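Local coordinates for protein 2-dehydro-3-deoxyphosphogluconate aldolase (Vibrio fischeri, PDB 3NZR) that is an aldolase of the KDGP aldolase family in the TIM-barrel clan, built round a sheet of parallel strands, and is modelled here with bound magnesium ions, at residues 5-10 / 112-117; 21-26 / 57-62; 42-47 / 73-78. All blocks are in the same frame, centred on the assembly; numbering follows the deposited sequence.

Interaction 1 (5-10 / 112-117); sequences LKANFY and KSIVNG
L5 and K112 begin this contact where an irregular N-terminal segment passes the start of strand 114-119, and the lysine shows how a charged residue can still contribute a greasy stem. Its CB rests against the CB of L5 at 3.7 Å. The chain then runs on, with CG anti to its own carbonyl carbon (chi1 -71°), and brings K112 CD to 4.0 Å from CD1 of L5. The two side chains cross at about a right angle. Beyond CD the lysine bends at chi4 (-63°) and carries NZ off, away from the leucine. Two residues on, where the strand begins, the contact becomes apolar and buried: CD1 of I114 meets CB of A7 at 3.7 Å and comes obliquely to CE2 of F9 at 4.3 Å. The same isoleucine also touches S160 of the next strand, while its backbone pairs with Q92 and I94. A7 and F9 thus pack on I114 at the N-terminal end of strand 114-119, an arrangement consistent with an N-terminal segment that covers this end of the strands in a TIM-barrel-type fold.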
ATOM      1  N   LEU A   5      20.282  11.838  -3.752  1.00 36.06           N
ATOM      2  CA  LEU A   5      18.916  11.483  -3.453  1.00 35.36           C
ATOM      3  C   LEU A   5      18.318  12.203  -2.280  1.00 34.95           C
ATOM      4  O   LEU A   5      17.136  11.941  -1.905  1.00 33.20           O
ATOM      5  CB  LEU A   5      18.831  10.004  -3.204  1.00 35.58           C
ATOM      6  CG  LEU A   5      19.454   9.140  -4.289  1.00 38.34           C
ATOM      7  CD1 LEU A   5      19.401   7.628  -3.910  1.00 41.37           C
ATOM      8  CD2 LEU A   5      18.735   9.434  -5.562  1.00 39.14           C
ATOM      9  N   LYS A   6      19.048  13.172  -1.770  1.00 34.70           N
ATOM     10  CA  LYS A   6      18.606  13.862  -0.562  1.00 35.06           C
ATOM     11  C   LYS A   6      18.148  15.292  -0.874  1.00 32.54           C
ATOM     12  O   LYS A   6      18.924  16.099  -1.355  1.00 32.25           O
ATOM     13  CB  LYS A   6      19.799  13.854   0.393  1.00 37.35           C
ATOM     14  CG  LYS A   6      19.676  14.690   1.672  1.00 41.08           C
ATOM     15  CD  LYS A   6      21.052  14.720   2.432  1.00 46.76           C
ATOM     16  CE  LYS A   6      21.038  15.726   3.573  1.00 46.89           C
ATOM     17  NZ  LYS A   6      20.374  15.104   4.734  1.00 48.16           N
ATOM     18  N   ALA A   7      16.896  15.634  -0.580  1.00 30.06           N
ATOM     19  CA  ALA A   7      16.414  16.963  -0.889  1.00 27.08           C
ATOM     20  C   ALA A   7      17.110  17.975  -0.008  1.00 26.95           C
ATOM     21  O   ALA A   7      17.459  17.700   1.121  1.00 26.38           O
ATOM     22  CB  ALA A   7      14.881  17.055  -0.751  1.00 26.81           C
ATOM     23  N   ASN A   8      17.348  19.159  -0.544  1.00 26.24           N
ATOM     24  CA  ASN A   8      18.113  20.131   0.165  1.00 26.47           C
ATOM     25  C   ASN A   8      17.230  21.097   0.966  1.00 24.93           C
ATOM     26  O   ASN A   8      16.809  22.161   0.488  1.00 26.17           O
ATOM     27  CB  ASN A   8      19.011  20.848  -0.842  1.00 27.58           C
ATOM     28  CG  ASN A   8      19.861  21.821  -0.204  1.00 33.44           C
ATOM     29  OD1 ASN A   8      19.832  21.951   1.038  1.00 36.37           O
ATOM     30  ND2 ASN A   8      20.598  22.596  -1.010  1.00 37.62           N
ATOM     31  N   PHE A   9      16.885  20.716   2.177  1.00 24.14           N
ATOM     32  CA  PHE A   9      16.006  21.519   2.993  1.00 24.20           C
ATOM     33  C   PHE A   9      16.716  22.709   3.563  1.00 26.43           C
ATOM     34  O   PHE A   9      17.754  22.544   4.206  1.00 28.05           O
ATOM     35  CB  PHE A   9      15.448  20.706   4.138  1.00 26.08           C
ATOM     36  CG  PHE A   9      14.395  19.714   3.732  1.00 21.79           C
ATOM     37  CD1 PHE A   9      13.075  20.031   3.843  1.00 23.69           C
ATOM     38  CD2 PHE A   9      14.753  18.437   3.325  1.00 25.39           C
ATOM     39  CE1 PHE A   9      12.087  19.101   3.518  1.00 23.31           C
ATOM     40  CE2 PHE A   9      13.795  17.516   2.979  1.00 26.39           C
ATOM     41  CZ  PHE A   9      12.450  17.857   3.049  1.00 25.71           C
ATOM     42  N   TYR A  10      16.155  23.890   3.357  1.00 25.81           N
ATOM     43  CA  TYR A  10      16.617  25.118   3.992  1.00 27.25           C
ATOM     44  C   TYR A  10      16.550  25.045   5.526  1.00 27.97           C
ATOM     45  O   TYR A  10      15.487  24.807   6.078  1.00 28.56           O
ATOM     46  CB  TYR A  10      15.784  26.312   3.508  1.00 27.07           C
ATOM     47  CG  TYR A  10      16.242  27.584   4.193  1.00 26.89           C
ATOM     48  CD1 TYR A  10      17.413  28.189   3.830  1.00 29.25           C
ATOM     49  CD2 TYR A  10      15.526  28.111   5.252  1.00 29.61           C
ATOM     50  CE1 TYR A  10      17.859  29.347   4.487  1.00 31.50           C
ATOM     51  CE2 TYR A  10      15.960  29.268   5.952  1.00 30.14           C
ATOM     52  CZ  TYR A  10      17.126  29.867   5.563  1.00 32.84           C
ATOM     53  OH  TYR A  10      17.558  31.000   6.225  1.00 36.99           O
ATOM     54  N   LYS A 112      15.937   6.629   0.484  1.00 26.41           N
ATOM     55  CA  LYS A 112      16.293   8.028   0.495  1.00 26.14           C
ATOM     56  C   LYS A 112      15.296   8.941  -0.216  1.00 24.34           C
ATOM     57  O   LYS A 112      15.006  10.030   0.263  1.00 22.37           O
ATOM     58  CB  LYS A 112      17.670   8.200  -0.149  1.00 28.56           C
ATOM     59  CG  LYS A 112      18.821   7.652   0.711  1.00 34.47           C
ATOM     60  CD  LYS A 112      20.179   7.789   0.003  1.00 43.41           C
ATOM     61  CE  LYS A 112      21.287   6.948   0.650  1.00 48.45           C
ATOM     62  NZ  LYS A 112      21.489   7.447   2.034  1.00 51.10           N
ATOM     63  N   SER A 113      14.807   8.532  -1.384  1.00 21.61           N
ATOM     64  CA  SER A 113      13.776   9.313  -2.083  1.00 21.32           C
ATOM     65  C   SER A 113      12.564   9.521  -1.191  1.00 20.68           C
ATOM     66  O   SER A 113      12.091   8.572  -0.485  1.00 19.68           O
ATOM     67  CB  SER A 113      13.300   8.665  -3.350  1.00 21.85           C
ATOM     68  OG  SER A 113      14.333   8.351  -4.289  1.00 24.55           O
ATOM     69  N   ILE A 114      12.059  10.753  -1.215  1.00 19.53           N
ATOM     70  CA  ILE A 114      10.865  11.116  -0.468  1.00 17.36           C
ATOM     71  C   ILE A 114       9.665  10.583  -1.277  1.00 16.76           C
ATOM     72  O   ILE A 114       9.526  10.908  -2.436  1.00 16.89           O
ATOM     73  CB  ILE A 114      10.772  12.641  -0.302  1.00 19.19           C
ATOM     74  CG1 ILE A 114      11.904  13.142   0.537  1.00 22.05           C
ATOM     75  CG2 ILE A 114       9.421  13.038   0.386  1.00 16.56           C
ATOM     76  CD1 ILE A 114      12.343  14.506   0.268  1.00 21.34           C
ATOM     77  N   VAL A 115       8.836   9.731  -0.699  1.00 14.66           N
ATOM     78  CA  VAL A 115       7.598   9.285  -1.344  1.00 14.24           C
ATOM     79  C   VAL A 115       6.445   9.889  -0.522  1.00 14.35           C
ATOM     80  O   VAL A 115       6.221   9.482   0.651  1.00 13.99           O
ATOM     81  CB  VAL A 115       7.458   7.787  -1.372  1.00 15.18           C
ATOM     82  CG1 VAL A 115       6.090   7.386  -2.157  1.00 14.57           C
ATOM     83  CG2 VAL A 115       8.658   7.118  -2.112  1.00 14.20           C
ATOM     84  N   ASN A 116       5.701  10.801  -1.148  1.00 14.38           N
ATOM     85  CA  ASN A 116       4.507  11.344  -0.480  1.00 15.01           C
ATOM     86  C   ASN A 116       3.270  10.525  -0.715  1.00 14.43           C
ATOM     87  O   ASN A 116       3.271   9.624  -1.566  1.00 16.76           O
ATOM     88  CB  ASN A 116       4.370  12.821  -0.754  1.00 14.95           C
ATOM     89  CG  ASN A 116       3.802  13.147  -2.089  1.00 17.17           C
ATOM     90  OD1 ASN A 116       3.012  12.370  -2.694  1.00 18.15           O
ATOM     91  ND2 ASN A 116       4.117  14.340  -2.554  1.00 15.25           N
ATOM     92  N   GLY A 117       2.258  10.691   0.093  1.00 13.66           N
ATOM     93  CA  GLY A 117       0.967   9.998  -0.103  1.00 15.46           C
ATOM     94  C   GLY A 117      -0.212  10.956   0.023  1.00 14.66           C
ATOM     95  O   GLY A 117      -0.368  11.660   1.044  1.00 17.50           O
TER

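Interaction 2 (21-26 / 57-62); sequences GSVDNA and KKYSEV
The Y59 ring lies against S22, V23 and A26, joining helices 23-32 and 49-61, the first two helices of the beta-alpha succession characteristic of the TIM-barrel clan. G21 leads in by giving its N-H to OD1 of N25 at 3.0 Å, nearly straight at 174° and directed at a lone pair in the carbonyl plane; N25 ND2 is tied in turn to the T231 carbonyl. S22 is the N-cap, its OG accepting from N25 N at 2.9 Å, which fixes the first turn beside the tyrosine. S22 CA lies 3.3 Å from Y59 OH, a close passage of the phenol end along the backbone. V23 makes the broadest contact. CG2 sits over the centre of one face of the tyrosine, 3.8 Å from the centroid and 9° off the normal, in a CH-pi contact. With CG1 anti to the backbone N (chi1 166°), that second branch of V23 is left to meet CG1 of V62 at 4.0 Å. One turn on, A26 approaches the same ring from a different side: its CB is at the edge, near the ring plane, 3.8 Å from Y59 CD1 and 4.1 Å from V62 CG2.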
ATOM      1  N   GLY A  21       8.474  24.689 -16.345  1.00 27.81           N
ATOM      2  CA  GLY A  21       7.958  24.784 -17.686  1.00 29.05           C
ATOM      3  C   GLY A  21       8.918  24.313 -18.767  1.00 29.35           C
ATOM      4  O   GLY A  21       8.540  24.099 -19.906  1.00 29.92           O
ATOM      5  N   SER A  22      10.183  24.173 -18.429  1.00 29.37           N
ATOM      6  CA  SER A  22      11.197  23.731 -19.410  1.00 29.23           C
ATOM      7  C   SER A  22      12.464  23.483 -18.614  1.00 29.10           C
ATOM      8  O   SER A  22      12.578  23.926 -17.436  1.00 26.06           O
ATOM      9  CB  SER A  22      11.486  24.838 -20.431  1.00 30.72           C
ATOM     10  OG  SER A  22      12.190  25.897 -19.785  1.00 32.07           O
ATOM     11  N   VAL A  23      13.384  22.770 -19.235  1.00 28.86           N
ATOM     12  CA  VAL A  23      14.679  22.533 -18.628  1.00 31.03           C
ATOM     13  C   VAL A  23      15.354  23.841 -18.239  1.00 30.90           C
ATOM     14  O   VAL A  23      16.009  23.903 -17.204  1.00 31.61           O
ATOM     15  CB  VAL A  23      15.608  21.709 -19.580  1.00 31.92           C
ATOM     16  CG1 VAL A  23      17.080  21.740 -19.118  1.00 35.56           C
ATOM     17  CG2 VAL A  23      15.128  20.315 -19.586  1.00 33.30           C
ATOM     18  N   ASP A  24      15.199  24.872 -19.050  1.00 30.58           N
ATOM     19  CA  ASP A  24      15.871  26.163 -18.795  1.00 33.12           C
ATOM     20  C   ASP A  24      15.210  26.881 -17.596  1.00 31.03           C
ATOM     21  O   ASP A  24      15.874  27.514 -16.719  1.00 29.79           O
ATOM     22  CB  ASP A  24      15.798  27.045 -20.047  1.00 35.36           C
ATOM     23  CG  ASP A  24      16.582  28.358 -19.894  1.00 43.33           C
ATOM     24  OD1 ASP A  24      17.766  28.310 -19.483  1.00 47.20           O
ATOM     25  OD2 ASP A  24      15.994  29.441 -20.160  1.00 51.04           O
ATOM     26  N   ASN A  25      13.890  26.740 -17.543  1.00 28.29           N
ATOM     27  CA  ASN A  25      13.134  27.268 -16.428  1.00 26.36           C
ATOM     28  C   ASN A  25      13.622  26.598 -15.147  1.00 25.12           C
ATOM     29  O   ASN A  25      13.784  27.266 -14.122  1.00 23.44           O
ATOM     30  CB  ASN A  25      11.648  27.060 -16.689  1.00 25.45           C
ATOM     31  CG  ASN A  25      10.741  27.747 -15.678  1.00 25.56           C
ATOM     32  OD1 ASN A  25       9.688  27.193 -15.324  1.00 21.73           O
ATOM     33  ND2 ASN A  25      11.075  28.962 -15.292  1.00 22.44           N
ATOM     34  N   ALA A  26      13.789  25.274 -15.203  1.00 24.58           N
ATOM     35  CA  ALA A  26      14.293  24.518 -14.056  1.00 24.02           C
ATOM     36  C   ALA A  26      15.645  25.027 -13.508  1.00 25.18           C
ATOM     37  O   ALA A  26      15.790  25.204 -12.302  1.00 23.54           O
ATOM     38  CB  ALA A  26      14.406  23.054 -14.367  1.00 23.77           C
ATOM     39  N   LYS A  57      15.721  13.087 -17.047  1.00 43.39           N
ATOM     40  CA  LYS A  57      17.145  13.115 -16.825  1.00 45.58           C
ATOM     41  C   LYS A  57      17.736  14.490 -17.132  1.00 43.32           C
ATOM     42  O   LYS A  57      18.622  14.966 -16.433  1.00 42.75           O
ATOM     43  CB  LYS A  57      17.827  12.032 -17.632  1.00 50.22           C
ATOM     44  CG  LYS A  57      17.663  10.593 -17.011  1.00 57.09           C
ATOM     45  CD  LYS A  57      18.554   9.538 -17.709  1.00 66.01           C
ATOM     46  CE  LYS A  57      18.427   9.566 -19.243  1.00 68.48           C
ATOM     47  NZ  LYS A  57      19.289   8.571 -19.943  1.00 75.15           N
ATOM     48  N   LYS A  58      17.231  15.171 -18.137  1.00 41.60           N
ATOM     49  CA  LYS A  58      17.756  16.528 -18.425  1.00 41.11           C
ATOM     50  C   LYS A  58      17.411  17.504 -17.332  1.00 38.49           C
ATOM     51  O   LYS A  58      18.156  18.439 -17.060  1.00 39.17           O
ATOM     52  CB  LYS A  58      17.220  17.067 -19.742  1.00 42.24           C
ATOM     53  CG  LYS A  58      17.784  16.343 -20.896  1.00 47.36           C
ATOM     54  CD  LYS A  58      16.922  16.447 -22.144  1.00 51.04           C
ATOM     55  CE  LYS A  58      17.645  15.748 -23.322  1.00 56.12           C
ATOM     56  NZ  LYS A  58      16.667  15.261 -24.281  1.00 56.68           N
ATOM     57  N   TYR A  59      16.257  17.343 -16.714  1.00 35.50           N
ATOM     58  CA  TYR A  59      15.940  18.230 -15.601  1.00 35.70           C
ATOM     59  C   TYR A  59      16.865  17.912 -14.399  1.00 36.57           C
ATOM     60  O   TYR A  59      17.286  18.789 -13.660  1.00 36.53           O
ATOM     61  CB  TYR A  59      14.481  18.059 -15.197  1.00 34.69           C
ATOM     62  CG  TYR A  59      13.498  18.670 -16.156  1.00 34.27           C
ATOM     63  CD1 TYR A  59      13.027  19.940 -15.947  1.00 33.01           C
ATOM     64  CD2 TYR A  59      13.015  17.970 -17.240  1.00 30.59           C
ATOM     65  CE1 TYR A  59      12.111  20.527 -16.786  1.00 34.20           C
ATOM     66  CE2 TYR A  59      12.077  18.547 -18.097  1.00 32.43           C
ATOM     67  CZ  TYR A  59      11.631  19.857 -17.852  1.00 33.72           C
ATOM     68  OH  TYR A  59      10.724  20.507 -18.682  1.00 35.96           O
ATOM     69  N   SER A  60      17.126  16.628 -14.179  1.00 37.70           N
ATOM     70  CA  SER A  60      18.016  16.231 -13.095  1.00 40.02           C
ATOM     71  C   SER A  60      19.450  16.881 -13.264  1.00 40.49           C
ATOM     72  O   SER A  60      20.062  17.328 -12.307  1.00 39.60           O
ATOM     73  CB  SER A  60      18.091  14.711 -13.008  1.00 42.34           C
ATOM     74  OG  SER A  60      19.070  14.379 -12.068  1.00 46.06           O
ATOM     75  N   GLU A  61      19.929  16.972 -14.494  1.00 40.83           N
ATOM     76  CA  GLU A  61      21.254  17.558 -14.756  1.00 43.30           C
ATOM     77  C   GLU A  61      21.413  18.999 -14.316  1.00 42.08           C
ATOM     78  O   GLU A  61      22.473  19.391 -13.834  1.00 43.04           O
ATOM     79  CB  GLU A  61      21.583  17.499 -16.236  1.00 46.24           C
ATOM     80  CG  GLU A  61      21.626  16.102 -16.762  1.00 51.47           C
ATOM     81  CD  GLU A  61      22.312  16.025 -18.110  1.00 59.86           C
ATOM     82  OE1 GLU A  61      21.731  16.525 -19.114  1.00 61.93           O
ATOM     83  OE2 GLU A  61      23.437  15.461 -18.148  1.00 66.15           O
ATOM     84  N   VAL A  62      20.382  19.800 -14.501  1.00 39.41           N
ATOM     85  CA  VAL A  62      20.476  21.214 -14.205  1.00 39.27           C
ATOM     86  C   VAL A  62      20.029  21.552 -12.802  1.00 37.58           C
ATOM     87  O   VAL A  62      19.985  22.713 -12.433  1.00 38.34           O
ATOM     88  CB  VAL A  62      19.694  22.035 -15.243  1.00 39.79           C
ATOM     89  CG1 VAL A  62      20.299  21.772 -16.670  1.00 42.80           C
ATOM     90  CG2 VAL A  62      18.189  21.724 -15.184  1.00 38.27           C
TER

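Interaction 3 (42-47 / 73-78); sequences LSKNYP and AGDPNQ
K44 and Q78 face each other from two short 3-10 turns, 43-45 and 76-78, in the loops that follow the neighbouring parallel strands 37-42 and 67-70; backbone bonds from S43 to G70 and from K44 to L71 carry the pairing of those strands up to the turns. The polar centre of the contact is OE1 of Q78. It lies 2.7 Å from OG of S43, a hydroxyl that also has the L71 carbonyl within reach, so two acceptors compete for its one proton. The glutamine chain bends at chi2 (-66°), which folds its amide back toward S43. From another direction, well apart from the serine hydroxyl, a water 3.1 Å from Q78 OE1 and 2.9 Å from Y46 O is placed to bridge the amide to the far end of the first loop, though other acceptors may share its protons. The aliphatic part of K44 crosses the glutamine at about a right angle, with K44 CG 4.0 Å from Q78 CD, and then runs on until its CD touches CB of A73 at 3.8 Å. D75, by contrast, spends one oxygen on its own loop: OD1 accepts from N77 N at 2.9 Å in an Asx turn, the donor standing 62° out of the carboxylate plane. Its other oxygen, OD2, remains 5.5 Å from K44 NZ. That is too long for a salt bridge, and the opposite charges probably add a mild attraction, while between residues 42-47 and 73-78 the close polar contacts converge on Q78 OE1.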
ATOM      1  N   LEU A  42       5.758  16.410 -14.742  1.00 24.10           N
ATOM      2  CA  LEU A  42       4.519  15.619 -14.666  1.00 24.25           C
ATOM      3  C   LEU A  42       4.430  14.466 -15.692  1.00 25.21           C
ATOM      4  O   LEU A  42       4.588  14.687 -16.911  1.00 25.43           O
ATOM      5  CB  LEU A  42       3.317  16.527 -14.832  1.00 25.36           C
ATOM      6  CG  LEU A  42       3.359  17.731 -13.864  1.00 26.48           C
ATOM      7  CD1 LEU A  42       2.182  18.670 -14.063  1.00 32.25           C
ATOM      8  CD2 LEU A  42       3.382  17.281 -12.490  1.00 25.12           C
ATOM      9  N   SER A  43       4.176  13.271 -15.165  1.00 24.79           N
ATOM     10  CA  SER A  43       4.083  12.037 -15.956  1.00 26.77           C
ATOM     11  C   SER A  43       3.063  12.185 -17.072  1.00 28.57           C
ATOM     12  O   SER A  43       3.311  11.732 -18.168  1.00 30.04           O
ATOM     13  CB  SER A  43       3.751  10.824 -15.081  1.00 27.63           C
ATOM     14  OG  SER A  43       2.391  10.701 -14.791  1.00 29.18           O
ATOM     15  N   LYS A  44       1.963  12.874 -16.815  1.00 30.42           N
ATOM     16  CA  LYS A  44       0.901  12.997 -17.803  1.00 33.93           C
ATOM     17  C   LYS A  44       1.295  13.778 -19.055  1.00 34.53           C
ATOM     18  O   LYS A  44       0.545  13.772 -20.040  1.00 35.06           O
ATOM     19  CB  LYS A  44      -0.307  13.741 -17.216  1.00 35.63           C
ATOM     20  CG  LYS A  44      -1.651  13.302 -17.837  1.00 41.12           C
ATOM     21  CD  LYS A  44      -2.827  13.923 -17.064  1.00 47.94           C
ATOM     22  CE  LYS A  44      -4.148  13.719 -17.814  1.00 54.71           C
ATOM     23  NZ  LYS A  44      -4.460  14.912 -18.688  1.00 58.98           N
ATOM     24  N   ASN A  45       2.384  14.509 -18.984  1.00 34.43           N
ATOM     25  CA  ASN A  45       2.834  15.326 -20.091  1.00 36.11           C
ATOM     26  C   ASN A  45       3.666  14.535 -21.082  1.00 36.67           C
ATOM     27  O   ASN A  45       4.314  15.100 -21.925  1.00 36.36           O
ATOM     28  CB  ASN A  45       3.667  16.498 -19.582  1.00 34.64           C
ATOM     29  CG  ASN A  45       2.842  17.572 -18.938  1.00 38.67           C
ATOM     30  OD1 ASN A  45       1.685  17.697 -19.178  1.00 41.18           O
ATOM     31  ND2 ASN A  45       3.454  18.332 -18.090  1.00 34.38           N
ATOM     32  N   TYR A  46       3.695  13.231 -20.917  1.00 36.26           N
ATOM     33  CA  TYR A  46       4.510  12.368 -21.739  1.00 36.46           C
ATOM     34  C   TYR A  46       3.714  11.142 -22.136  1.00 38.27           C
ATOM     35  O   TYR A  46       2.887  10.687 -21.403  1.00 37.00           O
ATOM     36  CB  TYR A  46       5.792  11.924 -21.037  1.00 35.28           C
ATOM     37  CG  TYR A  46       6.688  13.017 -20.628  1.00 34.01           C
ATOM     38  CD1 TYR A  46       7.627  13.533 -21.487  1.00 37.34           C
ATOM     39  CD2 TYR A  46       6.587  13.576 -19.393  1.00 35.49           C
ATOM     40  CE1 TYR A  46       8.462  14.566 -21.109  1.00 35.89           C
ATOM     41  CE2 TYR A  46       7.397  14.614 -19.015  1.00 32.70           C
ATOM     42  CZ  TYR A  46       8.327  15.110 -19.887  1.00 35.09           C
ATOM     43  OH  TYR A  46       9.090  16.132 -19.487  1.00 34.78           O
ATOM     44  N   PRO A  47       4.019  10.608 -23.307  1.00 40.27           N
ATOM     45  CA  PRO A  47       3.325   9.483 -23.911  1.00 41.36           C
ATOM     46  C   PRO A  47       3.628   8.114 -23.352  1.00 41.58           C
ATOM     47  O   PRO A  47       2.810   7.231 -23.435  1.00 40.65           O
ATOM     48  CB  PRO A  47       3.862   9.518 -25.328  1.00 43.50           C
ATOM     49  CG  PRO A  47       5.092  10.092 -25.214  1.00 42.94           C
ATOM     50  CD  PRO A  47       5.074  11.081 -24.181  1.00 41.61           C
ATOM     51  N   ALA A  73      -2.437  16.760 -13.132  1.00 36.02           N
ATOM     52  CA  ALA A  73      -3.867  16.999 -13.307  1.00 37.96           C
ATOM     53  C   ALA A  73      -4.633  16.292 -12.179  1.00 38.14           C
ATOM     54  O   ALA A  73      -5.842  16.142 -12.278  1.00 38.95           O
ATOM     55  CB  ALA A  73      -4.334  16.503 -14.693  1.00 38.64           C
ATOM     56  N   GLY A  74      -3.925  15.890 -11.101  1.00 36.55           N
ATOM     57  CA  GLY A  74      -4.575  15.172  -9.987  1.00 35.27           C
ATOM     58  C   GLY A  74      -5.154  13.803 -10.415  1.00 33.66           C
ATOM     59  O   GLY A  74      -6.148  13.329  -9.826  1.00 34.54           O
ATOM     60  N   ASP A  75      -4.545  13.167 -11.434  1.00 30.18           N
ATOM     61  CA  ASP A  75      -5.071  11.980 -11.981  1.00 27.74           C
ATOM     62  C   ASP A  75      -4.454  10.709 -11.309  1.00 25.00           C
ATOM     63  O   ASP A  75      -3.274  10.394 -11.503  1.00 25.15           O
ATOM     64  CB  ASP A  75      -4.810  11.986 -13.491  1.00 29.80           C
ATOM     65  CG  ASP A  75      -5.375  10.759 -14.195  1.00 31.52           C
ATOM     66  OD1 ASP A  75      -6.128   9.961 -13.554  1.00 27.14           O
ATOM     67  OD2 ASP A  75      -5.029  10.565 -15.391  1.00 35.12           O
ATOM     68  N   PRO A  76      -5.254   9.939 -10.557  1.00 22.01           N
ATOM     69  CA  PRO A  76      -4.691   8.727  -9.943  1.00 19.86           C
ATOM     70  C   PRO A  76      -4.307   7.677 -10.955  1.00 20.00           C
ATOM     71  O   PRO A  76      -3.521   6.778 -10.614  1.00 19.59           O
ATOM     72  CB  PRO A  76      -5.803   8.262  -8.991  1.00 21.50           C
ATOM     73  CG  PRO A  76      -7.066   8.859  -9.580  1.00 22.85           C
ATOM     74  CD  PRO A  76      -6.687  10.129 -10.282  1.00 22.03           C
ATOM     75  N   ASN A  77      -4.860   7.704 -12.172  1.00 19.79           N
ATOM     76  CA  ASN A  77      -4.445   6.741 -13.154  1.00 22.49           C
ATOM     77  C   ASN A  77      -3.023   6.910 -13.695  1.00 23.34           C
ATOM     78  O   ASN A  77      -2.565   6.118 -14.503  1.00 26.11           O
ATOM     79  CB  ASN A  77      -5.450   6.670 -14.329  1.00 26.79           C
ATOM     80  CG  ASN A  77      -6.807   6.154 -13.892  1.00 30.12           C
ATOM     81  OD1 ASN A  77      -7.745   6.937 -13.683  1.00 36.12           O
ATOM     82  ND2 ASN A  77      -6.900   4.828 -13.688  1.00 27.29           N
ATOM     83  N   GLN A  78      -2.295   7.907 -13.197  1.00 21.40           N
ATOM     84  CA  GLN A  78      -0.902   8.055 -13.524  1.00 20.06           C
ATOM     85  C   GLN A  78      -0.019   7.348 -12.498  1.00 18.85           C
ATOM     86  O   GLN A  78       1.191   7.415 -12.601  1.00 19.40           O
ATOM     87  CB  GLN A  78      -0.549   9.567 -13.572  1.00 20.41           C
ATOM     88  CG  GLN A  78      -1.298  10.255 -14.717  1.00 21.08           C
ATOM     89  CD  GLN A  78      -0.826   9.756 -16.079  1.00 28.38           C
ATOM     90  OE1 GLN A  78       0.377   9.724 -16.382  1.00 33.35           O
ATOM     91  NE2 GLN A  78      -1.747   9.294 -16.864  1.00 28.73           N
TER
HETATM   92  O   HOH W   1       0.860   9.864 -19.450  1.00 36.44           O

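Moving from buried to surface positions changes the chemistry of these contacts. Interaction 1, at the N-terminal end of a sheet strand, has a buried cluster of methyls and a ring, flanked by a lysine's aliphatic stem on a more exposed leucine. Interaction 2, partly buried in the helical layer, combines aromatic packing with a helix cap and one further side-chain bond, both internal to one segment. Interaction 3, on the surface beyond the C-terminal ends of two strands, uses hydroxyl, amide and water. Helix 49-61, carrying Y59 of interaction 2, follows the 42-47 loop of interaction 3, and Y59 CE2 lies 4.1 Å from Y46 OH. Interaction 1 touches neither, its nearest atoms about 8 Å from interaction 2 and about 10 Å from interaction 3.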